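Local coordinates for Non-structural polyprotein (Sindbis virus, PDB 4GUA), which serves as the nsP2–nsP3 part of an alphavirus polyprotein, a precursor that the cysteine protease in its nsP2 region probably cleaves into mature replication proteins, at residues K249-R253 / M512-D516; A285-V291 / S315-F320; D516-H522 / F533-K539. One frame throughout, in Å; residues are numbered along the deposited sequence.

Interaction 1. Residues K249-R253 / M512-D516; sequences KTLSR and MEIDD. With SO4 (sulfate ion), chain L.
Two acid–base pairs, K249 with D516 and R253 with E513, join helix 237-257 of the methyltransferase-like part of nsP2 to an extended stretch of loop in nsP3, so the contact ties the two proteins of the precursor together. K249 runs out fully extended, with CG anti to the backbone N (chi1 -176°), and meets the aspartate at about a right angle. Its NZ hydrogen-bonds D516 OD1 at 2.9 Å, approaching from above the carboxylate plane. The same ammonium donates to O4 of a sulfate, NZ to O4 3.0 Å, and more weakly to the sulfate O3. The second pair is looser: R253 NH2 lies 3.5 Å from E513 OE1, and the guanidinium and carboxylate planes are turned 77° apart. R253 NH1 is hydrogen-bonded to N257 further along the helix.

Packing fills in between these charges. M512 O sits above one face of the R253 guanidinium, towards its rim, while M512 CB comes 3.7 Å from NH1. I514 points its CD1 at the helix backbone, 3.9 Å from R253 N, and touches S252 CB at 4.2 Å. It also meets L256 of the same helix and A283 and L284 of helix 275-286.

The buried, apolar I514 side chain thus lies between two ion pairs, the arginine one long. K249 NZ sits between two anions, D516 and the sulfate (probably from the crystallisation liquor), which would be expected to stabilise its positive charge.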
loop_
_atom_site.group_PDB
_atom_site.type_symbol
_atom_site.label_atom_id
_atom_site.label_comp_id
_atom_site.label_asym_id
_atom_site.label_seq_id
_atom_site.Cartn_x
_atom_site.Cartn_y
_atom_site.Cartn_z
ATOM N N LYS A 249 14.324 1.751 -4.554
ATOM C CA LYS A 249 13.954 3.048 -5.110
ATOM C C LYS A 249 14.929 3.536 -6.182
ATOM O O LYS A 249 14.513 3.996 -7.242
ATOM C CB LYS A 249 13.859 4.096 -4.008
ATOM C CG LYS A 249 13.386 5.448 -4.517
ATOM C CD LYS A 249 13.318 6.468 -3.403
ATOM C CE LYS A 249 12.696 7.757 -3.886
ATOM N NZ LYS A 249 12.625 8.771 -2.803
ATOM N N THR A 250 16.221 3.407 -5.910
ATOM C CA THR A 250 17.255 3.934 -6.795
ATOM C C THR A 250 17.219 3.234 -8.154
ATOM O O THR A 250 17.193 3.880 -9.209
ATOM C CB THR A 250 18.662 3.733 -6.194
ATOM O OG1 THR A 250 18.751 4.356 -4.907
ATOM C CG2 THR A 250 19.721 4.315 -7.100
ATOM N N LEU A 251 17.247 1.905 -8.113
ATOM C CA LEU A 251 17.288 1.095 -9.323
ATOM C C LEU A 251 15.968 1.149 -10.069
ATOM O O LEU A 251 15.942 1.098 -11.296
ATOM C CB LEU A 251 17.655 -0.352 -8.999
ATOM C CG LEU A 251 19.061 -0.585 -8.441
ATOM C CD1 LEU A 251 19.299 -2.070 -8.246
ATOM C CD2 LEU A 251 20.128 0.008 -9.355
ATOM N N SER A 252 14.872 1.242 -9.328
ATOM C CA SER A 252 13.557 1.402 -9.938
ATOM C C SER A 252 13.482 2.733 -10.685
ATOM O O SER A 252 12.923 2.814 -11.777
ATOM C CB SER A 252 12.466 1.338 -8.871
ATOM O OG SER A 252 12.385 0.040 -8.301
ATOM N N ARG A 253 14.061 3.777 -10.092
ATOM C CA ARG A 253 14.033 5.110 -10.681
ATOM C C ARG A 253 14.851 5.138 -11.969
ATOM O O ARG A 253 14.431 5.706 -12.980
ATOM C CB ARG A 253 14.599 6.140 -9.697
ATOM C CG ARG A 253 14.733 7.550 -10.264
ATOM C CD ARG A 253 13.386 8.149 -10.642
ATOM N NE ARG A 253 13.513 9.470 -11.260
ATOM C CZ ARG A 253 13.731 9.676 -12.558
ATOM N NH1 ARG A 253 13.852 8.648 -13.396
ATOM N NH2 ARG A 253 13.830 10.913 -13.024
ATOM N N MET A 512 9.282 11.478 -13.932
ATOM C CA MET A 512 9.444 10.087 -13.554
ATOM C C MET A 512 9.891 9.891 -12.107
ATOM O O MET A 512 10.150 8.765 -11.688
ATOM C CB MET A 512 10.436 9.422 -14.511
ATOM C CG MET A 512 9.958 8.099 -15.075
ATOM S SD MET A 512 8.356 8.183 -15.905
ATOM C CE MET A 512 8.724 7.349 -17.445
ATOM N N GLU A 513 10.001 10.973 -11.346
ATOM C CA GLU A 513 10.483 10.869 -9.975
ATOM C C GLU A 513 9.488 10.038 -9.147
ATOM O O GLU A 513 8.273 10.095 -9.369
ATOM C CB GLU A 513 10.696 12.263 -9.368
ATOM C CG GLU A 513 11.910 12.366 -8.423
ATOM C CD GLU A 513 13.267 12.495 -9.176
ATOM O OE1 GLU A 513 13.293 13.050 -10.305
ATOM O OE2 GLU A 513 14.300 12.005 -8.653
ATOM N N ILE A 514 10.007 9.267 -8.197
ATOM C CA ILE A 514 9.162 8.508 -7.286
ATOM C C ILE A 514 9.075 9.267 -5.971
ATOM O O ILE A 514 10.013 9.235 -5.172
ATOM C CB ILE A 514 9.820 7.132 -7.001
ATOM C CG1 ILE A 514 9.965 6.336 -8.297
ATOM C CG2 ILE A 514 9.027 6.333 -5.980
ATOM C CD1 ILE A 514 10.900 5.157 -8.180
ATOM N N ASP A 515 7.939 9.900 -5.693
ATOM C CA ASP A 515 7.852 10.683 -4.468
ATOM C C ASP A 515 7.146 9.834 -3.431
ATOM O O ASP A 515 5.927 9.707 -3.438
ATOM C CB ASP A 515 7.062 11.974 -4.712
ATOM C CG ASP A 515 7.263 13.005 -3.610
ATOM O OD1 ASP A 515 7.872 12.664 -2.575
ATOM O OD2 ASP A 515 6.817 14.162 -3.785
ATOM N N ASP A 516 7.930 9.285 -2.509
ATOM C CA ASP A 516 7.392 8.380 -1.506
ATOM C C ASP A 516 6.976 9.110 -0.232
ATOM O O ASP A 516 6.326 8.521 0.629
ATOM C CB ASP A 516 8.395 7.271 -1.194
ATOM C CG ASP A 516 9.774 7.801 -0.882
ATOM O OD1 ASP A 516 10.120 8.906 -1.350
ATOM O OD2 ASP A 516 10.530 7.098 -0.183
HETATM S S SO4 L . 15.435 10.752 -1.258
HETATM O O1 SO4 L . 14.929 12.088 -0.938
HETATM O O2 SO4 L . 16.889 10.714 -1.112
HETATM O O3 SO4 L . 14.836 9.782 -0.342
HETATM O O4 SO4 L . 15.092 10.425 -2.641
#

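Interaction 2. Residues A285-V291 / S315-F320; sequences ARKFVRV and SRTRQF
F320 lies against A285 and V291 at the edge of the methyltransferase-like sheet of the nsP2 region, where helix 275-286 leads into edge strand 288-294. The neighbouring strand 305-312 runs antiparallel to it, and V289 and R290 together face R310 in a classic beta bulge. The chain leaving strand 305-312 then folds back beside the turn.

The tight part has an apolar and a polar half. The methyl of A285 stands with its CB 3.6 Å from the centroid of the F320 ring and 12° off its normal, a CH-pi contact over the middle of one face. V291 CG1 approaches the same ring obliquely, 3.4 Å from CE1. F320 reaches this place with CG anti to its backbone N (chi1 172°), while its CB rests 4.1 Å from R286 CG. The CG and CD methylenes of R286 lie against R318 O. R318, bent at chi2 and chi3, brings its guanidinium to the turn after the helix. R318 NE donates to R286 O, 3.1 Å and nearly straight at 166°: the acceptor lies in the guanidinium plane, whereas the donor stands above the plane of the carbonyl. F288 O sits over one face of that group without a hydrogen bond, and NH2 makes a salt bridge with D313, which helps fix the rotation of the plane.

The loose side belongs to R316, whose side chain points away at the rim, and to exposed T317. Here too the contact thins out at V289, where CG2 is 4.3 Å from R318 NH1.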
loop_
_atom_site.group_PDB
_atom_site.type_symbol
_atom_site.label_atom_id
_atom_site.label_comp_id
_atom_site.label_asym_id
_atom_site.label_seq_id
_atom_site.Cartn_x
_atom_site.Cartn_y
_atom_site.Cartn_z
ATOM N N ALA A 285 4.037 2.154 -7.696
ATOM C CA ALA A 285 2.851 1.462 -8.177
ATOM C C ALA A 285 1.865 2.449 -8.793
ATOM O O ALA A 285 1.133 2.111 -9.719
ATOM C CB ALA A 285 2.194 0.715 -7.039
ATOM N N ARG A 286 1.832 3.666 -8.264
ATOM C CA ARG A 286 0.908 4.669 -8.768
ATOM C C ARG A 286 1.130 4.895 -10.273
ATOM O O ARG A 286 0.221 5.319 -10.992
ATOM C CB ARG A 286 1.051 5.994 -7.995
ATOM C CG ARG A 286 -0.221 6.362 -7.248
ATOM C CD ARG A 286 -0.215 7.710 -6.508
ATOM N NE ARG A 286 1.086 8.312 -6.218
ATOM C CZ ARG A 286 1.785 8.104 -5.104
ATOM N NH1 ARG A 286 1.342 7.271 -4.171
ATOM N NH2 ARG A 286 2.946 8.718 -4.930
ATOM N N LYS A 287 2.340 4.605 -10.747
ATOM C CA LYS A 287 2.699 4.835 -12.147
ATOM C C LYS A 287 2.235 3.742 -13.117
ATOM O O LYS A 287 2.392 3.891 -14.333
ATOM C CB LYS A 287 4.215 4.987 -12.277
ATOM C CG LYS A 287 4.789 6.144 -11.494
ATOM C CD LYS A 287 6.295 6.239 -11.646
ATOM C CE LYS A 287 6.864 7.368 -10.793
ATOM N NZ LYS A 287 6.248 8.684 -11.099
ATOM N N PHE A 288 1.677 2.653 -12.592
ATOM C CA PHE A 288 1.318 1.495 -13.421
ATOM C C PHE A 288 -0.146 1.119 -13.285
ATOM O O PHE A 288 -0.776 1.389 -12.264
ATOM C CB PHE A 288 2.179 0.284 -13.059
ATOM C CG PHE A 288 3.632 0.451 -13.387
ATOM C CD1 PHE A 288 4.476 1.143 -12.530
ATOM C CD2 PHE A 288 4.157 -0.096 -14.545
ATOM C CE1 PHE A 288 5.818 1.299 -12.829
ATOM C CE2 PHE A 288 5.498 0.051 -14.851
ATOM C CZ PHE A 288 6.331 0.751 -13.994
ATOM N N VAL A 289 -0.677 0.484 -14.325
ATOM C CA VAL A 289 -2.069 0.050 -14.342
ATOM C C VAL A 289 -2.298 -1.060 -13.318
ATOM O O VAL A 289 -3.270 -1.032 -12.561
ATOM C CB VAL A 289 -2.467 -0.476 -15.739
ATOM C CG1 VAL A 289 -3.917 -0.904 -15.750
ATOM C CG2 VAL A 289 -2.243 0.589 -16.792
ATOM N N ARG A 290 -1.385 -2.027 -13.297
ATOM C CA ARG A 290 -1.448 -3.154 -12.371
ATOM C C ARG A 290 -0.111 -3.367 -11.682
ATOM O O ARG A 290 0.942 -3.004 -12.210
ATOM C CB ARG A 290 -1.764 -4.453 -13.104
ATOM C CG ARG A 290 -3.165 -4.630 -13.624
ATOM C CD ARG A 290 -3.247 -6.016 -14.231
ATOM N NE ARG A 290 -4.537 -6.326 -14.829
ATOM C CZ ARG A 290 -5.536 -6.929 -14.202
ATOM N NH1 ARG A 290 -5.421 -7.284 -12.927
ATOM N NH2 ARG A 290 -6.662 -7.170 -14.858
ATOM N N VAL A 291 -0.155 -3.962 -10.499
ATOM C CA VAL A 291 1.053 -4.480 -9.884
ATOM C C VAL A 291 0.717 -5.737 -9.088
ATOM O O VAL A 291 -0.269 -5.775 -8.350
ATOM C CB VAL A 291 1.761 -3.422 -8.998
ATOM C CG1 VAL A 291 0.789 -2.784 -8.034
ATOM C CG2 VAL A 291 2.929 -4.047 -8.251
ATOM N N SER A 315 1.010 7.671 -14.317
ATOM C CA SER A 315 -0.129 8.496 -13.954
ATOM C C SER A 315 0.176 9.278 -12.679
ATOM O O SER A 315 0.993 8.879 -11.847
ATOM C CB SER A 315 -1.376 7.632 -13.749
ATOM O OG SER A 315 -2.481 8.413 -13.317
ATOM N N ARG A 316 -0.501 10.410 -12.562
ATOM C CA ARG A 316 -0.380 11.315 -11.432
ATOM C C ARG A 316 -1.445 10.972 -10.385
ATOM O O ARG A 316 -1.141 10.642 -9.232
ATOM C CB ARG A 316 -0.496 12.789 -11.864
ATOM C CG ARG A 316 -1.460 13.147 -13.022
ATOM C CD ARG A 316 -1.135 12.568 -14.405
ATOM N NE ARG A 316 -2.283 12.632 -15.309
ATOM C CZ ARG A 316 -3.408 11.943 -15.167
ATOM N NH1 ARG A 316 -3.569 11.114 -14.163
ATOM N NH2 ARG A 316 -4.385 12.080 -16.046
ATOM N N THR A 317 -2.699 11.085 -10.806
ATOM C CA THR A 317 -3.852 11.006 -9.925
ATOM C C THR A 317 -4.339 9.581 -9.642
ATOM O O THR A 317 -5.329 9.410 -8.930
ATOM C CB THR A 317 -5.030 11.767 -10.557
ATOM O OG1 THR A 317 -5.306 11.223 -11.855
ATOM C CG2 THR A 317 -4.703 13.240 -10.693
ATOM N N ARG A 318 -3.675 8.566 -10.190
ATOM C CA ARG A 318 -4.076 7.185 -9.915
ATOM C C ARG A 318 -4.125 6.943 -8.411
ATOM O O ARG A 318 -3.174 7.256 -7.696
ATOM C CB ARG A 318 -3.111 6.190 -10.549
ATOM C CG ARG A 318 -3.199 4.785 -9.949
ATOM C CD ARG A 318 -3.336 3.746 -11.032
ATOM N NE ARG A 318 -2.326 3.976 -12.053
ATOM C CZ ARG A 318 -2.516 3.823 -13.357
ATOM N NH1 ARG A 318 -3.680 3.417 -13.842
ATOM N NH2 ARG A 318 -1.524 4.072 -14.189
ATOM N N GLN A 319 -5.223 6.372 -7.928
ATOM C CA GLN A 319 -5.350 6.126 -6.502
ATOM C C GLN A 319 -5.059 4.665 -6.220
ATOM O O GLN A 319 -5.897 3.799 -6.468
ATOM C CB GLN A 319 -6.755 6.497 -6.034
ATOM C CG GLN A 319 -7.067 7.968 -6.235
ATOM C CD GLN A 319 -8.491 8.344 -5.866
ATOM O OE1 GLN A 319 -9.418 7.539 -5.975
ATOM N NE2 GLN A 319 -8.672 9.588 -5.435
ATOM N N PHE A 320 -3.883 4.408 -5.650
ATOM C CA PHE A 320 -3.426 3.046 -5.395
ATOM C C PHE A 320 -3.580 2.689 -3.923
ATOM O O PHE A 320 -3.250 3.486 -3.049
ATOM C CB PHE A 320 -1.963 2.884 -5.814
ATOM C CG PHE A 320 -1.358 1.569 -5.405
ATOM C CD1 PHE A 320 -1.443 0.460 -6.242
ATOM C CD2 PHE A 320 -0.711 1.436 -4.184
ATOM C CE1 PHE A 320 -0.894 -0.758 -5.868
ATOM C CE2 PHE A 320 -0.159 0.220 -3.803
ATOM C CZ PHE A 320 -0.253 -0.880 -4.648
#

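Interaction 3. Residues D516-H522 / F533-K539; sequences DELVWIH and FSTTKGK. With SO4 (sulfate ion), chain J.
W520 lays one face of its indole on the backbone of the turn at T536 and K537. K537 N stands over the ring centre, and K537 CA makes a CH-pi contact 3.8 Å from the centroid of the six-membered ring. At the edge, in plane, is G538 O, 3.5 Å from CE3; W520 NE1 gives T535 O a weak, bent hydrogen bond of 2.7 Å. The F533 ring lies beside V519, its CD1 3.7 Å from V519 CB, with I521 CG2 also against it.

The strands 519-520 and 533-534 pair in parallel, with W520 and S534 on one face and V519 and F533 on the other: S534 N donates to V519 O and I521 N to S534 O. The chain then crosses under W520 and reaches the other edge of the strand, where a single bridge forms: K539 N binds L518 O at 3.1 Å and W520 N binds K539 O at 2.8 Å. L518 covers the crossing, CD1 on S534 CB and CD2 on K537 CG.

S534 OG accepts from T536 N in an ST turn and donates to a sulfate O4 at 3.3 Å. K539 NZ bonds D516 O weakly; its stronger partner is D279 of helix 275-286.

With L518 O and V519 O accepting and W520 N and I521 N donating, the backbone of this short strand in the nsP3 zinc-binding region is hydrogen-bonded from both edges.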
loop_
_atom_site.group_PDB
_atom_site.type_symbol
_atom_site.label_atom_id
_atom_site.label_comp_id
_atom_site.label_asym_id
_atom_site.label_seq_id
_atom_site.Cartn_x
_atom_site.Cartn_y
_atom_site.Cartn_z
ATOM N N ASP A 516 7.930 9.285 -2.509
ATOM C CA ASP A 516 7.392 8.380 -1.506
ATOM C C ASP A 516 6.976 9.110 -0.232
ATOM O O ASP A 516 6.326 8.521 0.629
ATOM C CB ASP A 516 8.395 7.271 -1.194
ATOM C CG ASP A 516 9.774 7.801 -0.882
ATOM O OD1 ASP A 516 10.120 8.906 -1.350
ATOM O OD2 ASP A 516 10.530 7.098 -0.183
ATOM N N GLU A 517 7.347 10.385 -0.112
ATOM C CA GLU A 517 6.919 11.196 1.028
ATOM C C GLU A 517 5.526 11.794 0.813
ATOM O O GLU A 517 4.738 11.896 1.756
ATOM C CB GLU A 517 7.943 12.280 1.349
ATOM C CG GLU A 517 7.861 13.517 0.463
ATOM C CD GLU A 517 8.113 14.821 1.205
ATOM O OE1 GLU A 517 8.356 14.796 2.436
ATOM O OE2 GLU A 517 8.085 15.878 0.539
ATOM N N LEU A 518 5.196 12.127 -0.431
ATOM C CA LEU A 518 3.991 12.909 -0.714
ATOM C C LEU A 518 2.704 12.265 -0.208
ATOM O O LEU A 518 2.441 11.083 -0.436
ATOM C CB LEU A 518 3.852 13.160 -2.218
ATOM C CG LEU A 518 2.805 14.202 -2.624
ATOM C CD1 LEU A 518 3.124 15.572 -2.032
ATOM C CD2 LEU A 518 2.703 14.285 -4.132
ATOM N N VAL A 519 1.912 13.070 0.488
ATOM C CA VAL A 519 0.613 12.648 0.991
ATOM C C VAL A 519 -0.513 13.380 0.270
ATOM O O VAL A 519 -0.464 14.589 0.091
ATOM C CB VAL A 519 0.480 12.935 2.485
ATOM C CG1 VAL A 519 -0.944 12.649 2.941
ATOM C CG2 VAL A 519 1.480 12.107 3.267
ATOM N N TRP A 520 -1.525 12.635 -0.151
ATOM C CA TRP A 520 -2.662 13.226 -0.829
ATOM C C TRP A 520 -3.665 13.713 0.209
ATOM O O TRP A 520 -4.152 12.931 1.017
ATOM C CB TRP A 520 -3.288 12.186 -1.754
ATOM C CG TRP A 520 -4.301 12.723 -2.716
ATOM C CD1 TRP A 520 -5.058 13.849 -2.578
ATOM C CD2 TRP A 520 -4.681 12.137 -3.968
ATOM N NE1 TRP A 520 -5.882 14.000 -3.666
ATOM C CE2 TRP A 520 -5.669 12.964 -4.534
ATOM C CE3 TRP A 520 -4.278 10.995 -4.665
ATOM C CZ2 TRP A 520 -6.260 12.686 -5.762
ATOM C CZ3 TRP A 520 -4.868 10.721 -5.886
ATOM C CH2 TRP A 520 -5.845 11.561 -6.421
ATOM N N ILE A 521 -3.996 15.001 0.167
ATOM C CA ILE A 521 -4.865 15.604 1.177
ATOM C C ILE A 521 -6.161 16.150 0.591
ATOM O O ILE A 521 -6.262 16.424 -0.609
ATOM C CB ILE A 521 -4.162 16.763 1.925
ATOM C CG1 ILE A 521 -3.540 17.748 0.926
ATOM C CG2 ILE A 521 -3.114 16.221 2.885
ATOM C CD1 ILE A 521 -3.069 19.062 1.548
ATOM N N HIS A 522 -7.159 16.288 1.458
ATOM C CA HIS A 522 -8.430 16.898 1.085
ATOM C C HIS A 522 -8.207 18.342 0.596
ATOM O O HIS A 522 -7.367 19.060 1.144
ATOM C CB HIS A 522 -9.366 16.875 2.298
ATOM C CG HIS A 522 -10.778 17.249 1.981
ATOM N ND1 HIS A 522 -11.277 18.513 2.195
ATOM C CD2 HIS A 522 -11.794 16.525 1.454
ATOM C CE1 HIS A 522 -12.544 18.552 1.822
ATOM N NE2 HIS A 522 -12.882 17.360 1.366
ATOM N N PHE A 533 2.801 17.651 0.928
ATOM C CA PHE A 533 1.366 17.406 0.794
ATOM C C PHE A 533 0.832 17.970 -0.517
ATOM O O PHE A 533 1.305 19.000 -1.002
ATOM C CB PHE A 533 0.597 18.019 1.964
ATOM C CG PHE A 533 1.051 17.532 3.309
ATOM C CD1 PHE A 533 0.549 16.350 3.835
ATOM C CD2 PHE A 533 1.973 18.256 4.050
ATOM C CE1 PHE A 533 0.959 15.897 5.075
ATOM C CE2 PHE A 533 2.390 17.810 5.294
ATOM C CZ PHE A 533 1.880 16.629 5.808
ATOM N N SER A 534 -0.165 17.294 -1.076
ATOM C CA SER A 534 -0.755 17.701 -2.346
ATOM C C SER A 534 -2.245 17.385 -2.432
ATOM O O SER A 534 -2.713 16.369 -1.923
ATOM C CB SER A 534 -0.031 17.017 -3.499
ATOM O OG SER A 534 -0.774 17.148 -4.702
ATOM N N THR A 535 -2.980 18.276 -3.086
ATOM C CA THR A 535 -4.414 18.130 -3.293
ATOM C C THR A 535 -4.755 17.196 -4.451
ATOM O O THR A 535 -5.821 16.584 -4.465
ATOM C CB THR A 535 -5.047 19.506 -3.582
ATOM O OG1 THR A 535 -4.980 20.318 -2.405
ATOM C CG2 THR A 535 -6.496 19.369 -4.025
ATOM N N THR A 536 -3.875 17.133 -5.444
ATOM C CA THR A 536 -4.127 16.334 -6.640
ATOM C C THR A 536 -3.476 14.940 -6.691
ATOM O O THR A 536 -3.784 14.162 -7.594
ATOM C CB THR A 536 -3.651 17.106 -7.885
ATOM O OG1 THR A 536 -2.223 17.248 -7.846
ATOM C CG2 THR A 536 -4.300 18.482 -7.933
ATOM N N LYS A 537 -2.612 14.601 -5.734
ATOM C CA LYS A 537 -1.874 13.339 -5.827
ATOM C C LYS A 537 -1.140 12.933 -4.541
ATOM O O LYS A 537 -1.085 13.698 -3.578
ATOM C CB LYS A 537 -0.878 13.437 -6.989
ATOM C CG LYS A 537 0.092 14.595 -6.873
ATOM C CD LYS A 537 1.075 14.656 -8.043
ATOM C CE LYS A 537 1.998 15.879 -7.936
ATOM N NZ LYS A 537 2.867 16.067 -9.139
ATOM N N GLY A 538 -0.536 11.742 -4.563
ATOM C CA GLY A 538 0.140 11.178 -3.403
ATOM C C GLY A 538 -0.542 9.976 -2.752
ATOM O O GLY A 538 -1.520 9.432 -3.267
ATOM N N LYS A 539 0.018 9.532 -1.629
ATOM C CA LYS A 539 -0.495 8.372 -0.909
ATOM C C LYS A 539 -1.777 8.702 -0.130
ATOM O O LYS A 539 -2.032 9.856 0.208
ATOM C CB LYS A 539 0.564 7.813 0.042
ATOM C CG LYS A 539 0.806 8.679 1.270
ATOM C CD LYS A 539 1.831 8.055 2.197
ATOM C CE LYS A 539 3.225 8.579 1.915
ATOM N NZ LYS A 539 4.141 8.236 3.025
HETATM S S SO4 J . -1.460 21.429 -4.371
HETATM O O1 SO4 J . -0.970 22.716 -4.852
HETATM O O2 SO4 J . -1.101 21.267 -2.961
HETATM O O3 SO4 J . -2.912 21.394 -4.512
HETATM O O4 SO4 J . -0.865 20.364 -5.179
#

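In the fold
Along the chain, helix 237-257 comes first, then both segments of interaction 2, then 512-516, which runs directly into interaction 3 through the shared D516. Interaction 2 has its centre 13 Å from each of the others, and those two are 16 Å apart. K287 NZ probably hydrogen-bonds E513 O at 3.0 Å, joining interactions 1 and 2. Helix 275-286 touches all three. Interaction 1 spans the nsP2 and nsP3 parts of the precursor; interactions 2 and 3 shape the nsP2 and nsP3 sides, and their mutual contacts, T317 and Q319 on W520, add to the interface, so the two proteins are closely packed in the uncleaved precursor.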